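PDB 4UOJ: beta-mannosidase from Hypocrea lixii, which probably hydrolyses terminal beta-D-mannose residues from the non-reducing ends of beta-mannosides, as a family 2 glycoside hydrolase. Local coordinates for residues G224-L229 and P338-Q343; K266-S271 and V328-A333. All coordinates share one frame; numbering follows the deposited sequence.

Both contacts lie in one beta-sandwich domain, probably the immunoglobulin-like domain of family 2 enzymes: contact 2 within a sheet, contact 1 between the two sheets. Contact 2 pairs 266-271 with 328-333 inside the sheet that holds strands 269-276 and 324-331; contact 1 sets 338-343, the next strand of that sheet, against 224-229, which leads into the opposing sheet. Their centres lie 10 Å apart. Strand 340-346 joins them: L340 O is 2.8 Å from V330 N, and S342 O is 2.8 Å from V328 N, both probable hydrogen bonds. Contact 1 also reaches a bound sugar, NAG, through Q343. Both lie far out in the chain, their centres about 33 and 39 Å from its centre.

Contact 1 of 2, residues G224-L229 and P338-Q343; sequences GELYSL and PILVSQ. With NAG (2-acetamido-2-deoxy-beta-D-glucopyranose), chain S.
L226 meets I339 twice, once through backbone and once through side chain. The L226 N-H gives a 2.7 Å hydrogen bond to I339 O, nearly straight at 167° on the hydrogen and tilted out of the carbonyl plane. From CB outward, the L226 side chain passes from one partner to the next: CB comes near that same I339 O and lies 4.0 Å from L340 CD1, CG moves onto I339 CD1 at 3.7 Å, and CD1 ends against I339 CD1 at 3.6 Å. With CG1 of I339 set between its backbone N and carbonyl carbon (chi1 59°), the two branched chains run across each other at a slant. L340 reaches in with CD1, which packs 3.8 Å from S228 N. One water bridges the two segments, donating to L226 O and weakly accepting from V341 N. Farther on, Q343 NE2 donates to NAG O5 at 3.1 Å and weakly to O6; a leucine here would probably leave both sugar oxygens without this donor and the ring less firmly placed. I339 and L340 share V330 of strand 324-331 as their partner, which makes a classic beta bulge. S342 OG bonds T231 OG1 of strand 227-237, while F260 of strand 252-261 packs on L226 and L340, so the contact closes one edge of the sandwich between its two sheets.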
ATOM      1  N   GLY A 224      21.455  22.126 -29.962  1.00 86.40           N
ATOM      2  CA  GLY A 224      21.990  21.916 -28.625  1.00 87.41           C
ATOM      3  C   GLY A 224      21.453  20.692 -27.892  1.00 88.30           C
ATOM      4  O   GLY A 224      20.927  19.756 -28.499  1.00 87.33           O
ATOM      5  N   GLU A 225      21.597  20.716 -26.565  1.00 82.38           N
ATOM      6  CA  GLU A 225      21.189  19.658 -25.660  1.00 79.31           C
ATOM      7  C   GLU A 225      19.664  19.514 -25.648  1.00 77.28           C
ATOM      8  O   GLU A 225      18.943  20.507 -25.724  1.00 76.15           O
ATOM      9  CB  GLU A 225      21.714  19.989 -24.257  1.00 82.23           C
ATOM     10  CG  GLU A 225      21.707  18.843 -23.254  1.00 89.03           C
ATOM     11  CD  GLU A 225      21.859  19.266 -21.791  1.00 98.44           C
ATOM     12  OE1 GLU A 225      22.699  20.145 -21.493  1.00 94.31           O
ATOM     13  OE2 GLU A 225      21.132  18.715 -20.935  1.00 98.57           O
ATOM     14  N   LEU A 226      19.192  18.266 -25.545  1.00 74.56           N
ATOM     15  CA  LEU A 226      17.766  17.930 -25.410  1.00 73.40           C
ATOM     16  C   LEU A 226      17.361  17.810 -23.918  1.00 72.08           C
ATOM     17  O   LEU A 226      18.221  17.738 -23.037  1.00 71.76           O
ATOM     18  CB  LEU A 226      17.426  16.619 -26.151  1.00 72.84           C
ATOM     19  CG  LEU A 226      17.759  16.522 -27.655  1.00 77.62           C
ATOM     20  CD1 LEU A 226      17.389  15.148 -28.191  1.00 75.86           C
ATOM     21  CD2 LEU A 226      17.063  17.595 -28.483  1.00 78.60           C
ATOM     22  N   TYR A 227      16.051  17.800 -23.655  1.00 66.67           N
ATOM     23  CA  TYR A 227      15.504  17.662 -22.322  1.00 64.93           C
ATOM     24  C   TYR A 227      14.766  16.328 -22.168  1.00 65.05           C
ATOM     25  O   TYR A 227      13.915  16.001 -22.970  1.00 63.73           O
ATOM     26  CB  TYR A 227      14.583  18.845 -21.959  1.00 66.02           C
ATOM     27  CG  TYR A 227      13.878  18.638 -20.629  1.00 65.39           C
ATOM     28  CD1 TYR A 227      14.543  18.847 -19.424  1.00 65.96           C
ATOM     29  CD2 TYR A 227      12.570  18.162 -20.577  1.00 64.72           C
ATOM     30  CE1 TYR A 227      13.917  18.617 -18.205  1.00 65.35           C
ATOM     31  CE2 TYR A 227      11.938  17.920 -19.361  1.00 64.27           C
ATOM     32  CZ  TYR A 227      12.615  18.153 -18.177  1.00 66.10           C
ATOM     33  OH  TYR A 227      11.998  17.912 -16.977  1.00 65.81           O
ATOM     34  N   SER A 228      15.073  15.599 -21.087  1.00 64.02           N
ATOM     35  CA  SER A 228      14.500  14.301 -20.765  1.00 60.32           C
ATOM     36  C   SER A 228      13.160  14.450 -20.050  1.00 61.67           C
ATOM     37  O   SER A 228      13.093  14.985 -18.934  1.00 61.92           O
ATOM     38  CB  SER A 228      15.479  13.492 -19.917  1.00 60.50           C
ATOM     39  OG  SER A 228      14.911  12.279 -19.479  1.00 64.08           O
ATOM     40  N   LEU A 229      12.090  13.973 -20.703  1.00 58.00           N
ATOM     41  CA  LEU A 229      10.739  13.996 -20.153  1.00 55.17           C
ATOM     42  C   LEU A 229      10.488  12.771 -19.296  1.00 54.15           C
ATOM     43  O   LEU A 229      10.042  12.874 -18.156  1.00 53.53           O
ATOM     44  CB  LEU A 229       9.691  14.025 -21.276  1.00 55.76           C
ATOM     45  CG  LEU A 229       9.358  15.347 -21.951  1.00 59.47           C
ATOM     46  CD1 LEU A 229       8.479  15.085 -23.153  1.00 60.59           C
ATOM     47  CD2 LEU A 229       8.638  16.294 -20.995  1.00 61.66           C
ATOM     48  N   PRO A 338      27.253  13.852 -26.126  1.00 85.95           N
ATOM     49  CA  PRO A 338      25.873  13.442 -26.263  1.00 81.98           C
ATOM     50  C   PRO A 338      24.952  14.598 -26.052  1.00 79.13           C
ATOM     51  O   PRO A 338      25.283  15.521 -25.355  1.00 77.94           O
ATOM     52  CB  PRO A 338      25.706  12.446 -25.134  1.00 83.32           C
ATOM     53  CG  PRO A 338      27.065  11.899 -24.932  1.00 86.54           C
ATOM     54  CD  PRO A 338      27.954  13.079 -25.104  1.00 85.96           C
ATOM     55  N   ILE A 339      23.803  14.557 -26.688  1.00 75.93           N
ATOM     56  CA  ILE A 339      22.837  15.617 -26.523  1.00 75.52           C
ATOM     57  C   ILE A 339      21.671  15.311 -25.581  1.00 72.98           C
ATOM     58  O   ILE A 339      20.936  16.203 -25.209  1.00 71.04           O
ATOM     59  CB  ILE A 339      22.340  16.128 -27.889  1.00 78.94           C
ATOM     60  CG1 ILE A 339      21.704  15.022 -28.712  1.00 76.83           C
ATOM     61  CG2 ILE A 339      23.495  16.746 -28.664  1.00 81.49           C
ATOM     62  CD1 ILE A 339      20.665  15.554 -29.659  1.00 77.58           C
ATOM     63  N   LEU A 340      21.507  14.042 -25.231  1.00 69.73           N
ATOM     64  CA  LEU A 340      20.519  13.591 -24.271  1.00 65.19           C
ATOM     65  C   LEU A 340      21.136  12.567 -23.364  1.00 65.55           C
ATOM     66  O   LEU A 340      21.730  11.616 -23.813  1.00 65.74           O
ATOM     67  CB  LEU A 340      19.323  12.984 -24.979  1.00 65.79           C
ATOM     68  CG  LEU A 340      18.091  12.580 -24.172  1.00 65.44           C
ATOM     69  CD1 LEU A 340      17.545  13.739 -23.345  1.00 65.76           C
ATOM     70  CD2 LEU A 340      17.041  12.033 -25.098  1.00 62.23           C
ATOM     71  N   VAL A 341      20.974  12.754 -22.072  1.00 62.66           N
ATOM     72  CA  VAL A 341      21.505  11.836 -21.061  1.00 61.39           C
ATOM     73  C   VAL A 341      20.417  11.566 -20.018  1.00 61.05           C
ATOM     74  O   VAL A 341      19.858  12.500 -19.446  1.00 60.90           O
ATOM     75  CB  VAL A 341      22.807  12.387 -20.415  1.00 64.47           C
ATOM     76  CG1 VAL A 341      23.360  11.426 -19.371  1.00 64.58           C
ATOM     77  CG2 VAL A 341      23.879  12.686 -21.468  1.00 66.04           C
ATOM     78  N   SER A 342      20.099  10.289 -19.786  1.00 60.48           N
ATOM     79  CA  SER A 342      19.113   9.892 -18.761  1.00 59.08           C
ATOM     80  C   SER A 342      19.655   8.806 -17.835  1.00 61.03           C
ATOM     81  O   SER A 342      20.262   7.836 -18.296  1.00 60.82           O
ATOM     82  CB  SER A 342      17.805   9.428 -19.394  1.00 58.87           C
ATOM     83  OG  SER A 342      16.832   9.204 -18.385  1.00 58.97           O
ATOM     84  N   GLN A 343      19.400   8.957 -16.544  1.00 58.10           N
ATOM     85  CA  GLN A 343      19.835   7.990 -15.559  1.00 57.88           C
ATOM     86  C   GLN A 343      18.704   7.409 -14.710  1.00 57.26           C
ATOM     87  O   GLN A 343      17.836   8.101 -14.251  1.00 54.16           O
ATOM     88  CB  GLN A 343      20.861   8.605 -14.633  1.00 60.05           C
ATOM     89  CG  GLN A 343      21.669   7.547 -13.944  1.00 75.99           C
ATOM     90  CD  GLN A 343      21.712   7.702 -12.449  1.00 90.76           C
ATOM     91  OE1 GLN A 343      22.561   8.427 -11.924  1.00 90.54           O
ATOM     92  NE2 GLN A 343      20.819   6.996 -11.745  1.00 88.77           N
TER
HETATM   93  C1  NAG S1005      23.013   5.886  -8.452  0.50 26.40           C
HETATM   94  C2  NAG S1005      23.953   6.748  -7.621  0.50 25.14           C
HETATM   95  C3  NAG S1005      23.220   7.316  -6.418  0.50 25.10           C
HETATM   96  C4  NAG S1005      21.919   7.991  -6.843  0.50 24.85           C
HETATM   97  C5  NAG S1005      21.078   7.062  -7.704  0.50 25.21           C
HETATM   98  C6  NAG S1005      19.819   7.789  -8.189  0.50 24.81           C
HETATM   99  C7  NAG S1005      26.178   5.830  -7.894  0.50 27.31           C
HETATM  100  C8  NAG S1005      27.285   5.008  -7.296  0.50 26.45           C
HETATM  101  N2  NAG S1005      25.068   5.943  -7.147  0.50 25.68           N
HETATM  102  O3  NAG S1005      24.096   8.261  -5.773  0.50 25.47           O
HETATM  103  O4  NAG S1005      21.176   8.358  -5.672  0.50 25.70           O
HETATM  104  O5  NAG S1005      21.860   6.652  -8.831  0.50 26.19           O
HETATM  105  O6  NAG S1005      19.046   6.878  -8.984  0.50 26.33           O
HETATM  106  O7  NAG S1005      26.284   6.354  -9.018  0.50 26.13           O
HETATM  107  O   HOH W   1      19.881  15.826 -21.348  1.00 51.30           O

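Contact 2 of 2, residues K266-S271 and V328-A333; sequences KHASMS and VSVSSA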
ATOM      1  N   LYS A 266      18.574  12.767 -37.302  1.00 83.14           N
ATOM      2  CA  LYS A 266      18.574  11.415 -37.873  1.00 84.01           C
ATOM      3  C   LYS A 266      19.889  10.664 -37.617  1.00 85.58           C
ATOM      4  O   LYS A 266      20.921  11.300 -37.381  1.00 86.66           O
ATOM      5  CB  LYS A 266      18.255  11.465 -39.388  1.00 87.76           C
ATOM      6  CG  LYS A 266      16.861  11.995 -39.722  1.00 93.49           C
ATOM      7  CD  LYS A 266      15.788  10.901 -39.659  1.00 98.36           C
ATOM      8  CE  LYS A 266      14.486  11.379 -39.037  1.00 99.20           C
ATOM      9  NZ  LYS A 266      13.768  12.377 -39.882  1.00101.40           N
ATOM     10  N   HIS A 267      19.830   9.314 -37.678  1.00 85.11           N
ATOM     11  CA  HIS A 267      20.956   8.386 -37.434  1.00 88.13           C
ATOM     12  C   HIS A 267      21.525   8.599 -36.033  1.00 88.11           C
ATOM     13  O   HIS A 267      22.737   8.783 -35.863  1.00 89.70           O
ATOM     14  CB  HIS A 267      22.104   8.483 -38.488  1.00 95.43           C
ATOM     15  CG  HIS A 267      21.669   8.506 -39.921  1.00 98.94           C
ATOM     16  ND1 HIS A 267      22.134   9.466 -40.809  1.00 99.69           N
ATOM     17  CD2 HIS A 267      20.837   7.679 -40.598  1.00 98.52           C
ATOM     18  CE1 HIS A 267      21.572   9.214 -41.978  1.00102.43           C
ATOM     19  NE2 HIS A 267      20.773   8.151 -41.887  1.00104.31           N
ATOM     20  N   ALA A 268      20.634   8.609 -35.033  1.00 85.21           N
ATOM     21  CA  ALA A 268      21.020   8.783 -33.637  1.00 82.41           C
ATOM     22  C   ALA A 268      21.681   7.519 -33.109  1.00 82.15           C
ATOM     23  O   ALA A 268      21.292   6.402 -33.461  1.00 81.06           O
ATOM     24  CB  ALA A 268      19.817   9.152 -32.787  1.00 80.78           C
ATOM     25  N   SER A 269      22.708   7.720 -32.291  1.00 79.96           N
ATOM     26  CA  SER A 269      23.476   6.670 -31.640  1.00 80.55           C
ATOM     27  C   SER A 269      23.122   6.619 -30.132  1.00 77.72           C
ATOM     28  O   SER A 269      22.876   7.656 -29.504  1.00 74.97           O
ATOM     29  CB  SER A 269      24.972   6.926 -31.842  1.00 84.29           C
ATOM     30  OG  SER A 269      25.766   6.090 -31.014  1.00 91.42           O
ATOM     31  N   MET A 270      23.106   5.412 -29.566  1.00 70.35           N
ATOM     32  CA  MET A 270      22.816   5.210 -28.156  1.00 69.90           C
ATOM     33  C   MET A 270      23.891   4.352 -27.500  1.00 71.19           C
ATOM     34  O   MET A 270      24.252   3.310 -28.030  1.00 73.01           O
ATOM     35  CB  MET A 270      21.449   4.535 -27.969  1.00 68.95           C
ATOM     36  CG  MET A 270      20.262   5.400 -28.311  1.00 68.88           C
ATOM     37  SD  MET A 270      18.739   4.475 -28.047  1.00 66.73           S
ATOM     38  CE  MET A 270      18.307   5.038 -26.425  1.00 64.73           C
ATOM     39  N   SER A 271      24.382   4.788 -26.338  1.00 69.45           N
ATOM     40  CA  SER A 271      25.345   4.033 -25.533  1.00 70.58           C
ATOM     41  C   SER A 271      24.899   3.996 -24.068  1.00 71.20           C
ATOM     42  O   SER A 271      24.236   4.922 -23.605  1.00 70.12           O
ATOM     43  CB  SER A 271      26.736   4.630 -25.648  1.00 73.34           C
ATOM     44  OG  SER A 271      26.784   5.907 -25.051  1.00 79.11           O
ATOM     45  N   VAL A 328      22.006   6.241 -19.867  1.00 62.16           N
ATOM     46  CA  VAL A 328      21.807   6.125 -21.306  1.00 62.32           C
ATOM     47  C   VAL A 328      22.184   7.448 -21.938  1.00 65.97           C
ATOM     48  O   VAL A 328      21.663   8.485 -21.535  1.00 64.85           O
ATOM     49  CB  VAL A 328      20.362   5.713 -21.684  1.00 63.81           C
ATOM     50  CG1 VAL A 328      20.259   5.374 -23.167  1.00 64.39           C
ATOM     51  CG2 VAL A 328      19.872   4.538 -20.836  1.00 62.07           C
ATOM     52  N   SER A 329      23.115   7.406 -22.905  1.00 68.76           N
ATOM     53  CA  SER A 329      23.609   8.595 -23.621  1.00 68.56           C
ATOM     54  C   SER A 329      23.219   8.540 -25.089  1.00 70.19           C
ATOM     55  O   SER A 329      23.497   7.563 -25.774  1.00 71.32           O
ATOM     56  CB  SER A 329      25.121   8.735 -23.475  1.00 69.45           C
ATOM     57  OG  SER A 329      25.467   9.110 -22.158  1.00 72.75           O
ATOM     58  N   VAL A 330      22.555   9.594 -25.564  1.00 71.73           N
ATOM     59  CA  VAL A 330      22.131   9.702 -26.965  1.00 72.76           C
ATOM     60  C   VAL A 330      23.000  10.726 -27.704  1.00 76.02           C
ATOM     61  O   VAL A 330      23.010  11.905 -27.367  1.00 72.82           O
ATOM     62  CB  VAL A 330      20.614   9.986 -27.125  1.00 71.88           C
ATOM     63  CG1 VAL A 330      20.193   9.908 -28.591  1.00 71.23           C
ATOM     64  CG2 VAL A 330      19.792   9.014 -26.288  1.00 70.62           C
ATOM     65  N   SER A 331      23.739  10.240 -28.702  1.00 80.97           N
ATOM     66  CA  SER A 331      24.614  11.053 -29.545  1.00 82.76           C
ATOM     67  C   SER A 331      24.086  11.100 -30.966  1.00 85.94           C
ATOM     68  O   SER A 331      23.469  10.150 -31.436  1.00 84.28           O
ATOM     69  CB  SER A 331      26.041  10.494 -29.551  1.00 85.11           C
ATOM     70  OG  SER A 331      26.767  10.938 -28.420  1.00 90.92           O
ATOM     71  N   SER A 332      24.360  12.203 -31.661  1.00 93.10           N
ATOM     72  CA  SER A 332      23.970  12.359 -33.062  1.00 93.33           C
ATOM     73  C   SER A 332      25.186  12.244 -33.969  1.00 96.60           C
ATOM     74  O   SER A 332      26.299  12.527 -33.527  1.00 94.96           O
ATOM     75  CB  SER A 332      23.283  13.696 -33.276  1.00 93.04           C
ATOM     76  OG  SER A 332      22.395  13.581 -34.368  1.00 96.48           O
ATOM     77  N   ALA A 333      24.967  11.815 -35.228  1.00101.76           N
ATOM     78  CA  ALA A 333      26.022  11.706 -36.247  1.00104.21           C
ATOM     79  C   ALA A 333      26.638  13.102 -36.466  1.00107.44           C
ATOM     80  O   ALA A 333      25.929  14.053 -36.818  1.00106.98           O
ATOM     81  CB  ALA A 333      25.455  11.139 -37.549  1.00105.58           C
TER
HETATM   82  O   HOH W   2      26.453   8.367 -26.902  1.00 64.00           O
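M270 and V330 run alongside each other into the sandwich interior, from a non-hydrogen-bonded pair of antiparallel strands. The M270 CG nestles at 4.2 Å from V330 CG2, and the chain then bends at its last torsion (chi3 97°), which swings CE across to V328 CG1 at 3.8 Å. The methionine thus fits against the two valines, V330 beside its base and V328 at its tip, while L258 of strand 252-261 covers all three from the opposing sheet. Just beyond, A268 CB sits as a small bump near V330 CG1. The other face is paved with serines: S271 OG rests 3.6 Å from S329 CB, and a water bridges S271 OG and S331 OG, at 3.1 and 3.0 Å, and donates weakly to S329 O. Between the faces, S269 with S331 and S271 with S329 form hydrogen-bonded pairs, four backbone bonds in all, of which S329 N to S271 O is the straightest at 178°. Such alternation makes the ribbon amphipathic: methyl and thioether groups turn to the buried interior, while hydroxyls and a bound water line much of the other face, partly covered by P338, consistent with a face nearer solvent.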